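Side-chain contacts in pre-crRNA processing endonuclease (Streptococcus mutans, PDB 4R0J), which probably cleaves precursor CRISPR RNA as an RNA-binding endonuclease of the Cas5 family, subtype I-C, in bacterial defence against mobile genetic elements: residues L141-R144 against E145-G148; A43-G46 against I47-I51; I115-L119 against P120-E124; L5-S8 against R9-Y12. One frame throughout, in Å; residues are numbered along the deposited sequence. Where two conformers were deposited one is given.

Contact 1 of 4, residues L141-R144 against E145-G148; sequences LGTR and ECFG
T143 and C146 stand at the two ends of a type I beta turn, the tip of a hairpin between strands 139-140 and 147-152. The backbone evidence is the bond from C146 N to T143 O at 3.1 Å. T143 adds an ST turn: its OG1 takes E145 N at 3.0 Å with an N-H...O angle of 152°, and a weak second bond comes from C146 N. A chi1 of 82° puts OG1 between the backbone N and carbonyl carbon of T143, over the turn, while CG2 turns toward C146 SG, 4.1 Å away. C146 points its sulfur to the same side, and SG comes within 3.4 Å of T143 OG1; Y93 of strand 91-95 touches both side chains. R144 and E145 cross at a slant, guanidinium and carboxylate planes 50° apart, with no ion pair: R144 NE is 5.6 Å from E145 OE2. L141 lies back over the start of the outgoing strand, its CD1 3.9 Å from G148 CA. The hairpin is closed at its neck by L141 N, which donates to C146 O at 2.7 Å.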
ATOM      1  N   LEU A 141      -7.674  -6.872   2.900  1.00 29.83           N
ATOM      2  CA  LEU A 141      -7.925  -5.456   2.690  1.00 26.71           C
ATOM      3  C   LEU A 141      -8.644  -4.860   3.893  1.00 31.12           C
ATOM      4  O   LEU A 141      -9.613  -4.135   3.730  1.00 32.61           O
ATOM      5  CB  LEU A 141      -8.769  -5.254   1.437  1.00 28.43           C
ATOM      6  CG  LEU A 141      -8.170  -5.824   0.156  1.00 26.91           C
ATOM      7  CD1 LEU A 141      -9.125  -5.622  -1.016  1.00 29.64           C
ATOM      8  CD2 LEU A 141      -6.819  -5.196  -0.126  1.00 30.11           C
ATOM      9  N   GLY A 142      -8.173  -5.174   5.099  1.00 30.91           N
ATOM     10  CA  GLY A 142      -8.631  -4.465   6.279  1.00 30.28           C
ATOM     11  C   GLY A 142      -9.364  -5.259   7.342  1.00 30.72           C
ATOM     12  O   GLY A 142      -9.465  -4.804   8.485  1.00 33.04           O
ATOM     13  N   THR A 143      -9.912  -6.413   6.968  1.00 30.79           N
ATOM     14  CA  THR A 143     -10.441  -7.362   7.938  1.00 32.85           C
ATOM     15  C   THR A 143     -10.130  -8.765   7.451  1.00 31.28           C
ATOM     16  O   THR A 143      -9.731  -8.955   6.297  1.00 32.14           O
ATOM     17  CB  THR A 143     -11.975  -7.249   8.144  1.00 39.45           C
ATOM     18  OG1 THR A 143     -12.663  -7.960   7.102  1.00 39.29           O
ATOM     19  CG2 THR A 143     -12.429  -5.796   8.179  1.00 40.09           C
ATOM     20  N   ARG A 144     -10.330  -9.746   8.318  1.00 32.41           N
ATOM     21  CA  ARG A 144     -10.023 -11.130   7.963  1.00 36.10           C
ATOM     22  C   ARG A 144     -11.029 -11.672   6.946  1.00 44.27           C
ATOM     23  O   ARG A 144     -10.877 -12.787   6.442  1.00 42.63           O
ATOM     24  CB  ARG A 144      -9.968 -12.027   9.205  1.00 36.47           C
ATOM     25  CG  ARG A 144     -11.308 -12.280   9.873  1.00 47.04           C
ATOM     26  CD  ARG A 144     -11.157 -13.262  11.034  1.00 62.97           C
ATOM     27  NE  ARG A 144     -10.374 -12.702  12.132  1.00 66.35           N
ATOM     28  CZ  ARG A 144      -9.524 -13.398  12.881  1.00 67.99           C
ATOM     29  NH1 ARG A 144      -9.330 -14.694  12.655  1.00 64.08           N
ATOM     30  NH2 ARG A 144      -8.859 -12.795  13.859  1.00 64.57           N
ATOM     31  N   GLU A 145     -12.055 -10.879   6.651  1.00 36.57           N
ATOM     32  CA  GLU A 145     -13.086 -11.286   5.698  1.00 44.31           C
ATOM     33  C   GLU A 145     -12.980 -10.526   4.375  1.00 41.30           C
ATOM     34  O   GLU A 145     -13.666 -10.854   3.408  1.00 48.07           O
ATOM     35  CB  GLU A 145     -14.486 -11.104   6.297  1.00 51.45           C
ATOM     36  CG  GLU A 145     -14.689 -11.775   7.652  1.00 64.65           C
ATOM     37  CD  GLU A 145     -14.522 -13.286   7.601  1.00 81.24           C
ATOM     38  OE1 GLU A 145     -14.288 -13.829   6.499  1.00 85.34           O
ATOM     39  OE2 GLU A 145     -14.627 -13.935   8.667  1.00 91.47           O
ATOM     40  N   CYS A 146     -12.122  -9.511   4.339  1.00 35.96           N
ATOM     41  CA  CYS A 146     -11.909  -8.725   3.124  1.00 33.54           C
ATOM     42  C   CYS A 146     -10.698  -9.248   2.363  1.00 31.95           C
ATOM     43  O   CYS A 146      -9.600  -8.733   2.521  1.00 36.06           O
ATOM     44  CB  CYS A 146     -11.688  -7.251   3.477  1.00 28.47           C
ATOM     45  SG  CYS A 146     -13.149  -6.425   4.151  1.00 40.22           S
ATOM     46  N   PHE A 147     -10.890 -10.273   1.539  1.00 31.78           N
ATOM     47  CA  PHE A 147      -9.763 -10.813   0.785  1.00 30.94           C
ATOM     48  C   PHE A 147      -9.464  -9.972  -0.446  1.00 30.76           C
ATOM     49  O   PHE A 147     -10.375  -9.444  -1.079  1.00 35.99           O
ATOM     50  CB  PHE A 147     -10.024 -12.259   0.369  1.00 40.98           C
ATOM     51  CG  PHE A 147      -9.855 -13.243   1.487  1.00 46.83           C
ATOM     52  CD1 PHE A 147      -8.615 -13.814   1.744  1.00 52.26           C
ATOM     53  CD2 PHE A 147     -10.930 -13.587   2.292  1.00 51.53           C
ATOM     54  CE1 PHE A 147      -8.456 -14.726   2.779  1.00 53.61           C
ATOM     55  CE2 PHE A 147     -10.780 -14.491   3.328  1.00 55.55           C
ATOM     56  CZ  PHE A 147      -9.539 -15.061   3.571  1.00 60.18           C
ATOM     57  N   GLY A 148      -8.184  -9.867  -0.779  1.00 31.21           N
ATOM     58  CA  GLY A 148      -7.759  -9.175  -1.977  1.00 33.21           C
ATOM     59  C   GLY A 148      -7.199 -10.161  -2.979  1.00 38.12           C
ATOM     60  O   GLY A 148      -6.738 -11.242  -2.619  1.00 37.20           O
TER

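Contact 2 of 4, residues A43-G46 against I47-I51; sequences ALQG and IIDGI
I47 lies over the carbonyl oxygen of A43, one turn earlier on helix 41-51, and can be traced outward from the backbone. Its CB sits 3.5 Å from L44 O, beside the carbonyl that receives I48 N. At the next step CG1 comes 3.4 Å from A43 O, the same oxygen that accepts I47 N at 3.0 Å, so the branch runs back along the preceding turn. That course follows from chi1 of -67°, which sets CG1 opposite the carbonyl carbon and leaves CG2 opposite N. CD1, at the tip, stays near A43 O and also meets L44 CD2 at 4.3 Å, a loose apolar contact. The backbone is an ordinary alpha helix here, with I48 N to L44 O the straightest of the four i to i+4 bonds at 171°. On another face D49 folds over the carbonyl of Q45, with CG 3.1 Å from Q45 O, and the Q45 amide and D49 carboxylate planes are 59° apart. Their tips share a partner instead of pairing directly: Q45 NE2 donates to N59 O, and D49 OD1 bonds to N59 ND2. The helix lies against strands 57-66 and 97-107, where L44 meets V64 and V101 and I48 meets I61 and F103, while I47 reaches L141 and I51 packs on helix 120-132.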
ATOM      1  N   ALA A  43      -1.741   0.447   4.878  1.00 24.68           N
ATOM      2  CA  ALA A  43      -2.505  -0.636   4.265  1.00 24.12           C
ATOM      3  C   ALA A  43      -1.793  -1.223   3.062  1.00 23.12           C
ATOM      4  O   ALA A  43      -1.761  -2.446   2.892  1.00 23.22           O
ATOM      5  CB  ALA A  43      -3.904  -0.159   3.871  1.00 23.92           C
ATOM      6  N   LEU A  44      -1.243  -0.356   2.215  1.00 23.54           N
ATOM      7  CA  LEU A  44      -0.528  -0.808   1.027  1.00 22.61           C
ATOM      8  C   LEU A  44       0.723  -1.589   1.407  1.00 24.52           C
ATOM      9  O   LEU A  44       1.048  -2.586   0.781  1.00 23.32           O
ATOM     10  CB  LEU A  44      -0.150   0.370   0.149  1.00 24.27           C
ATOM     11  CG  LEU A  44      -1.399   1.037  -0.404  1.00 24.19           C
ATOM     12  CD1 LEU A  44      -0.993   2.273  -1.181  1.00 24.58           C
ATOM     13  CD2 LEU A  44      -2.150   0.050  -1.302  1.00 26.87           C
ATOM     14  N   GLN A  45       1.420  -1.110   2.426  1.00 21.25           N
ATOM     15  CA  GLN A  45       2.583  -1.813   2.952  1.00 24.65           C
ATOM     16  C   GLN A  45       2.201  -3.233   3.337  1.00 25.91           C
ATOM     17  O   GLN A  45       2.950  -4.173   3.077  1.00 25.09           O
ATOM     18  CB  GLN A  45       3.116  -1.107   4.201  1.00 23.65           C
ATOM     19  CG  GLN A  45       4.504  -1.582   4.627  1.00 30.77           C
ATOM     20  CD  GLN A  45       5.602  -0.987   3.762  1.00 35.99           C
ATOM     21  OE1 GLN A  45       5.572   0.197   3.441  1.00 41.43           O
ATOM     22  NE2 GLN A  45       6.579  -1.808   3.388  1.00 36.56           N
ATOM     23  N   GLY A  46       1.042  -3.380   3.975  1.00 23.47           N
ATOM     24  CA  GLY A  46       0.607  -4.680   4.470  1.00 22.97           C
ATOM     25  C   GLY A  46       0.297  -5.576   3.294  1.00 26.06           C
ATOM     26  O   GLY A  46       0.581  -6.767   3.312  1.00 24.24           O
ATOM     27  N   ILE A  47      -0.287  -4.995   2.251  1.00 23.70           N
ATOM     28  CA  ILE A  47      -0.591  -5.768   1.050  1.00 23.89           C
ATOM     29  C   ILE A  47       0.671  -6.253   0.340  1.00 23.48           C
ATOM     30  O   ILE A  47       0.796  -7.439   0.008  1.00 24.77           O
ATOM     31  CB  ILE A  47      -1.482  -4.961   0.077  1.00 24.63           C
ATOM     32  CG1 ILE A  47      -2.863  -4.762   0.707  1.00 29.40           C
ATOM     33  CG2 ILE A  47      -1.612  -5.707  -1.248  1.00 31.57           C
ATOM     34  CD1 ILE A  47      -3.716  -3.697   0.003  1.00 35.98           C
ATOM     35  N   ILE A  48       1.609  -5.341   0.105  1.00 22.06           N
ATOM     36  CA  ILE A  48       2.835  -5.685  -0.600  1.00 22.02           C
ATOM     37  C   ILE A  48       3.682  -6.665   0.206  1.00 25.87           C
ATOM     38  O   ILE A  48       4.256  -7.607  -0.356  1.00 28.94           O
ATOM     39  CB  ILE A  48       3.672  -4.428  -0.960  1.00 26.13           C
ATOM     40  CG1 ILE A  48       2.897  -3.515  -1.916  1.00 26.85           C
ATOM     41  CG2 ILE A  48       5.040  -4.831  -1.552  1.00 26.82           C
ATOM     42  CD1 ILE A  48       2.294  -4.226  -3.115  1.00 30.03           C
ATOM     43  N   ASP A  49       3.785  -6.437   1.514  1.00 24.02           N
ATOM     44  CA  ASP A  49       4.524  -7.371   2.364  1.00 25.14           C
ATOM     45  C   ASP A  49       3.877  -8.760   2.314  1.00 26.83           C
ATOM     46  O   ASP A  49       4.554  -9.786   2.459  1.00 25.69           O
ATOM     47  CB  ASP A  49       4.589  -6.887   3.817  1.00 22.75           C
ATOM     48  CG  ASP A  49       5.530  -5.711   4.023  1.00 30.61           C
ATOM     49  OD1 ASP A  49       6.337  -5.383   3.117  1.00 31.03           O
ATOM     50  OD2 ASP A  49       5.469  -5.114   5.126  1.00 29.89           O
ATOM     51  N   GLY A  50       2.558  -8.801   2.141  1.00 24.73           N
ATOM     52  CA  GLY A  50       1.858 -10.074   2.026  1.00 26.67           C
ATOM     53  C   GLY A  50       2.215 -10.826   0.752  1.00 26.36           C
ATOM     54  O   GLY A  50       2.173 -12.055   0.700  1.00 31.44           O
ATOM     55  N   ILE A  51       2.578 -10.085  -0.292  1.00 22.57           N
ATOM     56  CA  ILE A  51       3.011 -10.690  -1.539  1.00 21.96           C
ATOM     57  C   ILE A  51       4.346 -11.389  -1.312  1.00 28.09           C
ATOM     58  O   ILE A  51       4.516 -12.555  -1.680  1.00 28.16           O
ATOM     59  CB  ILE A  51       3.161  -9.612  -2.654  1.00 24.80           C
ATOM     60  CG1 ILE A  51       1.786  -9.034  -2.986  1.00 27.37           C
ATOM     61  CG2 ILE A  51       3.850 -10.198  -3.889  1.00 30.16           C
ATOM     62  CD1 ILE A  51       1.804  -7.913  -4.057  1.00 26.91           C
TER

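Contact 3 of 4, residues I115-L119 against P120-E124; sequences IQDRL and PKKHE
The H123 ring has D117 O at its edge, only 4° out of the ring plane, and the aliphatic chain of K122 over one face, with CD 4.1 Å above the plane and offset toward the rim. L119 N also lies in plane at the edge, and F57 meets the ring edge-to-face. The D117 carboxylate stands almost upright to the imidazole, the planes 86° apart. H123 NE2 is directed mainly at D117 O, 2.9 Å away and almost in line with that C=O, and has only a weak bond to D117 OD2 at 3.0 Å. The other ring nitrogen, ND1, bonds to Y52 OH, which fixes the ring's rotation. All this surrounds the start of helix 120-132: L119 is the N-cap residue, and its O accepts H123 N at 3.1 Å as the first turn begins, while R118 centres an inverse gamma turn just before it. K122 stretches back beside L119, CD to L119 CD1 3.9 Å, with CG placed opposite N by chi1 of 166°. Its NZ reaches D117 OD1 at 2.8 Å, a salt bridge on the syn lone pair. The remaining carboxylate oxygen, D117 OD2, is also held by T56 OG1.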
ATOM      1  N   ILE A 115      23.245  -9.150   6.045  1.00 36.98           N
ATOM      2  CA  ILE A 115      23.955  -8.632   4.871  1.00 37.65           C
ATOM      3  C   ILE A 115      24.295  -9.756   3.879  1.00 36.83           C
ATOM      4  O   ILE A 115      24.324  -9.535   2.658  1.00 40.34           O
ATOM      5  CB  ILE A 115      25.221  -7.853   5.300  1.00 37.74           C
ATOM      6  CG1 ILE A 115      25.819  -7.054   4.129  1.00 40.16           C
ATOM      7  CG2 ILE A 115      26.246  -8.786   5.956  1.00 43.09           C
ATOM      8  CD1 ILE A 115      26.925  -6.128   4.568  1.00 40.01           C
ATOM      9  N   GLN A 116      24.530 -10.959   4.411  1.00 40.04           N
ATOM     10  CA  GLN A 116      24.849 -12.124   3.585  1.00 41.41           C
ATOM     11  C   GLN A 116      23.692 -12.548   2.668  1.00 39.56           C
ATOM     12  O   GLN A 116      23.901 -13.279   1.696  1.00 41.91           O
ATOM     13  CB  GLN A 116      25.307 -13.308   4.462  1.00 43.47           C
ATOM     14  CG  GLN A 116      24.232 -13.854   5.379  1.00 55.33           C
ATOM     15  CD  GLN A 116      23.959 -12.960   6.577  1.00 58.36           C
ATOM     16  OE1 GLN A 116      24.771 -12.105   6.927  1.00 55.14           O
ATOM     17  NE2 GLN A 116      22.813 -13.162   7.216  1.00 62.65           N
ATOM     18  N   ASP A 117      22.480 -12.084   2.964  1.00 38.74           N
ATOM     19  CA  ASP A 117      21.312 -12.430   2.154  1.00 37.86           C
ATOM     20  C   ASP A 117      20.940 -11.327   1.156  1.00 36.92           C
ATOM     21  O   ASP A 117      19.899 -11.393   0.497  1.00 34.81           O
ATOM     22  CB  ASP A 117      20.106 -12.749   3.051  1.00 36.01           C
ATOM     23  CG  ASP A 117      18.964 -13.400   2.285  1.00 44.25           C
ATOM     24  OD1 ASP A 117      19.224 -14.397   1.574  1.00 45.62           O
ATOM     25  OD2 ASP A 117      17.807 -12.920   2.401  1.00 41.30           O
ATOM     26  N   ARG A 118      21.789 -10.312   1.034  1.00 35.63           N
ATOM     27  CA  ARG A 118      21.503  -9.211   0.108  1.00 32.41           C
ATOM     28  C   ARG A 118      21.901  -9.618  -1.304  1.00 37.73           C
ATOM     29  O   ARG A 118      22.924  -9.194  -1.833  1.00 41.94           O
ATOM     30  CB  ARG A 118      22.225  -7.939   0.546  1.00 39.23           C
ATOM     31  CG  ARG A 118      21.701  -7.385   1.855  1.00 37.46           C
ATOM     32  CD  ARG A 118      22.492  -6.180   2.311  1.00 37.48           C
ATOM     33  NE  ARG A 118      21.924  -5.599   3.524  1.00 34.08           N
ATOM     34  CZ  ARG A 118      22.331  -4.454   4.059  1.00 44.26           C
ATOM     35  NH1 ARG A 118      23.300  -3.759   3.476  1.00 45.04           N
ATOM     36  NH2 ARG A 118      21.761  -3.992   5.163  1.00 41.76           N
ATOM     37  N   LEU A 119      21.070 -10.463  -1.895  1.00 38.58           N
ATOM     38  CA  LEU A 119      21.324 -11.069  -3.188  1.00 38.39           C
ATOM     39  C   LEU A 119      20.253 -10.579  -4.154  1.00 39.79           C
ATOM     40  O   LEU A 119      19.158 -11.144  -4.201  1.00 41.96           O
ATOM     41  CB  LEU A 119      21.234 -12.580  -3.047  1.00 39.54           C
ATOM     42  CG  LEU A 119      22.263 -13.178  -2.081  1.00 45.45           C
ATOM     43  CD1 LEU A 119      21.844 -14.567  -1.604  1.00 50.56           C
ATOM     44  CD2 LEU A 119      23.627 -13.198  -2.739  1.00 48.53           C
ATOM     45  N   PRO A 120      20.561  -9.516  -4.920  1.00 42.55           N
ATOM     46  CA  PRO A 120      19.566  -8.860  -5.778  1.00 42.37           C
ATOM     47  C   PRO A 120      18.822  -9.832  -6.698  1.00 45.58           C
ATOM     48  O   PRO A 120      17.593  -9.848  -6.693  1.00 46.35           O
ATOM     49  CB  PRO A 120      20.412  -7.893  -6.612  1.00 49.69           C
ATOM     50  CG  PRO A 120      21.578  -7.587  -5.756  1.00 50.10           C
ATOM     51  CD  PRO A 120      21.875  -8.852  -4.998  1.00 42.75           C
ATOM     52  N   LYS A 121      19.559 -10.629  -7.470  1.00 50.10           N
ATOM     53  CA  LYS A 121      18.935 -11.565  -8.404  1.00 51.11           C
ATOM     54  C   LYS A 121      17.952 -12.507  -7.709  1.00 51.56           C
ATOM     55  O   LYS A 121      16.853 -12.740  -8.210  1.00 50.79           O
ATOM     56  CB  LYS A 121      19.992 -12.370  -9.162  1.00 54.27           C
ATOM     57  CG  LYS A 121      20.823 -11.547 -10.134  1.00 64.96           C
ATOM     58  CD  LYS A 121      21.814 -12.425 -10.886  1.00 76.64           C
ATOM     59  CE  LYS A 121      22.608 -11.626 -11.909  1.00 85.81           C
ATOM     60  NZ  LYS A 121      21.717 -10.992 -12.920  1.00 90.80           N
ATOM     61  N   LYS A 122      18.356 -13.047  -6.562  1.00 48.76           N
ATOM     62  CA  LYS A 122      17.509 -13.955  -5.787  1.00 46.23           C
ATOM     63  C   LYS A 122      16.178 -13.326  -5.394  1.00 43.72           C
ATOM     64  O   LYS A 122      15.115 -13.895  -5.643  1.00 44.31           O
ATOM     65  CB  LYS A 122      18.240 -14.424  -4.527  1.00 50.92           C
ATOM     66  CG  LYS A 122      17.337 -15.101  -3.504  1.00 50.46           C
ATOM     67  CD  LYS A 122      18.080 -15.352  -2.202  1.00 51.81           C
ATOM     68  CE  LYS A 122      17.185 -16.013  -1.164  1.00 53.30           C
ATOM     69  NZ  LYS A 122      17.973 -16.424   0.033  1.00 52.09           N
ATOM     70  N   HIS A 123      16.236 -12.154  -4.767  1.00 38.28           N
ATOM     71  CA  HIS A 123      15.037 -11.526  -4.246  1.00 36.21           C
ATOM     72  C   HIS A 123      14.147 -10.942  -5.337  1.00 33.62           C
ATOM     73  O   HIS A 123      12.923 -11.007  -5.230  1.00 33.71           O
ATOM     74  CB  HIS A 123      15.390 -10.477  -3.189  1.00 36.77           C
ATOM     75  CG  HIS A 123      15.944 -11.079  -1.937  1.00 35.68           C
ATOM     76  ND1 HIS A 123      15.168 -11.813  -1.064  1.00 36.57           N
ATOM     77  CD2 HIS A 123      17.197 -11.089  -1.426  1.00 36.87           C
ATOM     78  CE1 HIS A 123      15.920 -12.245  -0.066  1.00 35.67           C
ATOM     79  NE2 HIS A 123      17.156 -11.824  -0.264  1.00 37.79           N
ATOM     80  N   GLU A 124      14.748 -10.385  -6.384  1.00 38.80           N
ATOM     81  CA  GLU A 124      13.950  -9.841  -7.480  1.00 42.87           C
ATOM     82  C   GLU A 124      13.180 -10.954  -8.190  1.00 40.26           C
ATOM     83  O   GLU A 124      12.020 -10.774  -8.561  1.00 43.81           O
ATOM     84  CB  GLU A 124      14.822  -9.034  -8.452  1.00 46.26           C
ATOM     85  CG  GLU A 124      15.371  -7.752  -7.833  1.00 48.26           C
ATOM     86  CD  GLU A 124      16.079  -6.849  -8.835  1.00 60.88           C
ATOM     87  OE1 GLU A 124      15.392  -6.269  -9.713  1.00 54.54           O
ATOM     88  OE2 GLU A 124      17.325  -6.715  -8.737  1.00 57.06           O
TER

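Contact 4 of 4, residues L5-S8 against R9-Y12; sequences LYRS and RNFY
S8 and R9 form the joint where the extended N-terminal lead-in becomes strand 11-17 of the large antiparallel sheet. S8 is the buried member. With chi1 at 76° its OG lies between N and the carbonyl carbon, turned forward along the chain, and it donates to R9 O at 2.8 Å. The donor is tilted 21° from the plane of that carbonyl. OG is bonded to F105 N as well, so a buried hydroxyl is held from two directions, and the backbone of S8 pairs with F105 on the adjacent strand 97-107. The same oxygen abuts the rim of the F11 ring, close to the ring plane and 3.5 Å from F11 CE2.

R9 contributes its base to this joint, CB being 3.7 Å from S8 C, and the chain then continues toward helix 120-132. In the conformer given, its CG passes over one face of the F11 ring, 3.8 Å above the plane and toward the rim, and its far end makes a salt bridge with E128 of helix 120-132. R9 N bonds to E124 OE1 on that helix.

The third element is the bridge between R7 and N10, arching past S8 and R9. The R7 chain is fully extended from CG to NE and presents its guanidinium end-on, the plane standing 88° to the N10 amide. N10 OD1 lies near the guanidinium plane and takes both terminal nitrogens at equal length, R7 NH1 at 3.2 Å and R7 NH2 at 3.2 Å, with NH1 arriving from well above the amide plane.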
ATOM      1  N   LEU A   5      22.390   3.794  -3.570  1.00 44.59           N
ATOM      2  CA  LEU A   5      22.211   2.568  -2.807  1.00 45.70           C
ATOM      3  C   LEU A   5      21.412   1.591  -3.654  1.00 41.51           C
ATOM      4  O   LEU A   5      20.702   1.999  -4.578  1.00 41.81           O
ATOM      5  CB  LEU A   5      21.492   2.855  -1.488  1.00 48.79           C
ATOM      6  CG  LEU A   5      22.279   3.709  -0.489  1.00 52.11           C
ATOM      7  CD1 LEU A   5      21.530   3.831   0.827  1.00 49.14           C
ATOM      8  CD2 LEU A   5      23.689   3.155  -0.266  1.00 54.59           C
ATOM      9  N   TYR A   6      21.549   0.303  -3.366  1.00 37.69           N
ATOM     10  CA  TYR A   6      20.795  -0.702  -4.097  1.00 36.78           C
ATOM     11  C   TYR A   6      19.298  -0.406  -4.058  1.00 40.61           C
ATOM     12  O   TYR A   6      18.756  -0.014  -3.028  1.00 37.99           O
ATOM     13  CB  TYR A   6      21.046  -2.120  -3.547  1.00 36.71           C
ATOM     14  CG  TYR A   6      20.081  -3.106  -4.157  1.00 35.80           C
ATOM     15  CD1 TYR A   6      20.312  -3.644  -5.423  1.00 38.25           C
ATOM     16  CD2 TYR A   6      18.911  -3.460  -3.493  1.00 34.97           C
ATOM     17  CE1 TYR A   6      19.404  -4.515  -6.003  1.00 37.19           C
ATOM     18  CE2 TYR A   6      18.005  -4.326  -4.061  1.00 40.02           C
ATOM     19  CZ  TYR A   6      18.255  -4.851  -5.313  1.00 36.92           C
ATOM     20  OH  TYR A   6      17.341  -5.722  -5.857  1.00 43.86           O
ATOM     21  N   ARG A   7      18.642  -0.608  -5.193  1.00 35.12           N
ATOM     22  CA  ARG A   7      17.207  -0.466  -5.309  1.00 37.64           C
ATOM     23  C   ARG A   7      16.801  -1.522  -6.327  1.00 36.11           C
ATOM     24  O   ARG A   7      17.445  -1.663  -7.367  1.00 41.86           O
ATOM     25  CB  ARG A   7      16.902   0.936  -5.851  1.00 44.78           C
ATOM     26  CG  ARG A   7      15.448   1.371  -5.875  1.00 55.27           C
ATOM     27  CD  ARG A   7      15.360   2.687  -6.640  1.00 39.81           C
ATOM     28  NE  ARG A   7      14.038   3.322  -6.610  1.00 51.89           N
ATOM     29  CZ  ARG A   7      13.020   2.968  -7.391  1.00 60.21           C
ATOM     30  NH1 ARG A   7      13.155   1.960  -8.246  1.00 55.11           N
ATOM     31  NH2 ARG A   7      11.859   3.611  -7.304  1.00 69.56           N
ATOM     32  N   SER A   8      15.750  -2.273  -6.040  1.00 36.13           N
ATOM     33  CA  SER A   8      15.235  -3.223  -7.013  1.00 34.57           C
ATOM     34  C   SER A   8      14.592  -2.477  -8.183  1.00 36.65           C
ATOM     35  O   SER A   8      14.387  -1.257  -8.136  1.00 36.03           O
ATOM     36  CB  SER A   8      14.174  -4.122  -6.375  1.00 31.07           C
ATOM     37  OG  SER A   8      12.935  -3.432  -6.219  1.00 31.20           O
ATOM     38  N   ARG A   9      14.289  -3.235  -9.231  1.00 36.08           N
ATOM     39  CA  ARG A   9      13.474  -2.681 -10.297  0.67 39.17           C
ATOM     40  C   ARG A   9      12.104  -2.283  -9.743  1.00 37.86           C
ATOM     41  O   ARG A   9      11.693  -2.690  -8.660  1.00 35.77           O
ATOM     42  CB  ARG A   9      13.327  -3.669 -11.457  0.67 40.59           C
ATOM     43  CG  ARG A   9      12.413  -4.850 -11.176  0.67 39.88           C
ATOM     44  CD  ARG A   9      12.202  -5.670 -12.436  0.67 44.57           C
ATOM     45  NE  ARG A   9      11.280  -6.789 -12.250  0.67 48.57           N
ATOM     46  CZ  ARG A   9       9.955  -6.706 -12.361  0.67 48.55           C
ATOM     47  NH1 ARG A   9       9.367  -5.544 -12.638  0.67 44.31           N
ATOM     48  NH2 ARG A   9       9.212  -7.791 -12.187  0.67 47.36           N
ATOM     49  N   ASN A  10      11.415  -1.400 -10.467  1.00 33.18           N
ATOM     50  CA  ASN A  10      10.061  -1.077 -10.058  1.00 32.70           C
ATOM     51  C   ASN A  10       9.210  -2.303 -10.352  1.00 29.77           C
ATOM     52  O   ASN A  10       9.369  -2.939 -11.404  1.00 39.64           O
ATOM     53  CB  ASN A  10       9.518   0.124 -10.838  1.00 36.70           C
ATOM     54  CG  ASN A  10      10.030   1.446 -10.305  1.00 42.68           C
ATOM     55  OD1 ASN A  10      10.076   1.665  -9.093  1.00 37.24           O
ATOM     56  ND2 ASN A  10      10.411   2.343 -11.212  1.00 46.99           N
ATOM     57  N   PHE A  11       8.322  -2.634  -9.428  1.00 32.03           N
ATOM     58  CA  PHE A  11       7.357  -3.695  -9.624  1.00 29.99           C
ATOM     59  C   PHE A  11       5.980  -3.080  -9.679  1.00 29.72           C
ATOM     60  O   PHE A  11       5.728  -2.041  -9.059  1.00 32.89           O
ATOM     61  CB  PHE A  11       7.404  -4.685  -8.462  1.00 30.72           C
ATOM     62  CG  PHE A  11       8.654  -5.506  -8.428  1.00 32.29           C
ATOM     63  CD1 PHE A  11       8.781  -6.628  -9.228  1.00 33.43           C
ATOM     64  CD2 PHE A  11       9.709  -5.155  -7.601  1.00 36.90           C
ATOM     65  CE1 PHE A  11       9.943  -7.396  -9.198  1.00 38.11           C
ATOM     66  CE2 PHE A  11      10.868  -5.920  -7.562  1.00 35.66           C
ATOM     67  CZ  PHE A  11      10.987  -7.038  -8.368  1.00 39.44           C
ATOM     68  N   TYR A  12       5.083  -3.742 -10.399  1.00 30.10           N
ATOM     69  CA  TYR A  12       3.714  -3.262 -10.522  1.00 32.66           C
ATOM     70  C   TYR A  12       2.721  -4.376 -10.238  1.00 27.80           C
ATOM     71  O   TYR A  12       2.782  -5.447 -10.847  1.00 35.22           O
ATOM     72  CB  TYR A  12       3.476  -2.693 -11.922  1.00 30.33           C
ATOM     73  CG  TYR A  12       4.485  -1.640 -12.326  1.00 35.73           C
ATOM     74  CD1 TYR A  12       5.695  -1.999 -12.897  1.00 32.85           C
ATOM     75  CD2 TYR A  12       4.232  -0.287 -12.124  1.00 38.77           C
ATOM     76  CE1 TYR A  12       6.625  -1.051 -13.262  1.00 39.99           C
ATOM     77  CE2 TYR A  12       5.163   0.677 -12.492  1.00 38.18           C
ATOM     78  CZ  TYR A  12       6.357   0.285 -13.052  1.00 37.78           C
ATOM     79  OH  TYR A  12       7.298   1.210 -13.418  1.00 44.00           O
TER

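Along the chain the order is contact 4, contact 2, contact 3, contact 1. They form two touching pairs. Contacts 3 and 4, centres 12 Å apart, are joined by E124, whose OE2 lies 3.0 Å from Y6 OH, so the start of helix 120-132 is tied to the N-terminal lead-in. Contacts 1 and 2, also with centres 12 Å apart, meet where L141 CD2 packs 3.4 Å from I47 CD1, setting the neck of the hairpin against helix 41-51. Contacts 1 and 4 lie on opposite sides of the chain's centre, centres 27 Å apart, yet reach neighbouring strands 147-152 and 11-17. One antiparallel sheet therefore connects the two pairs across the Cas5-family body.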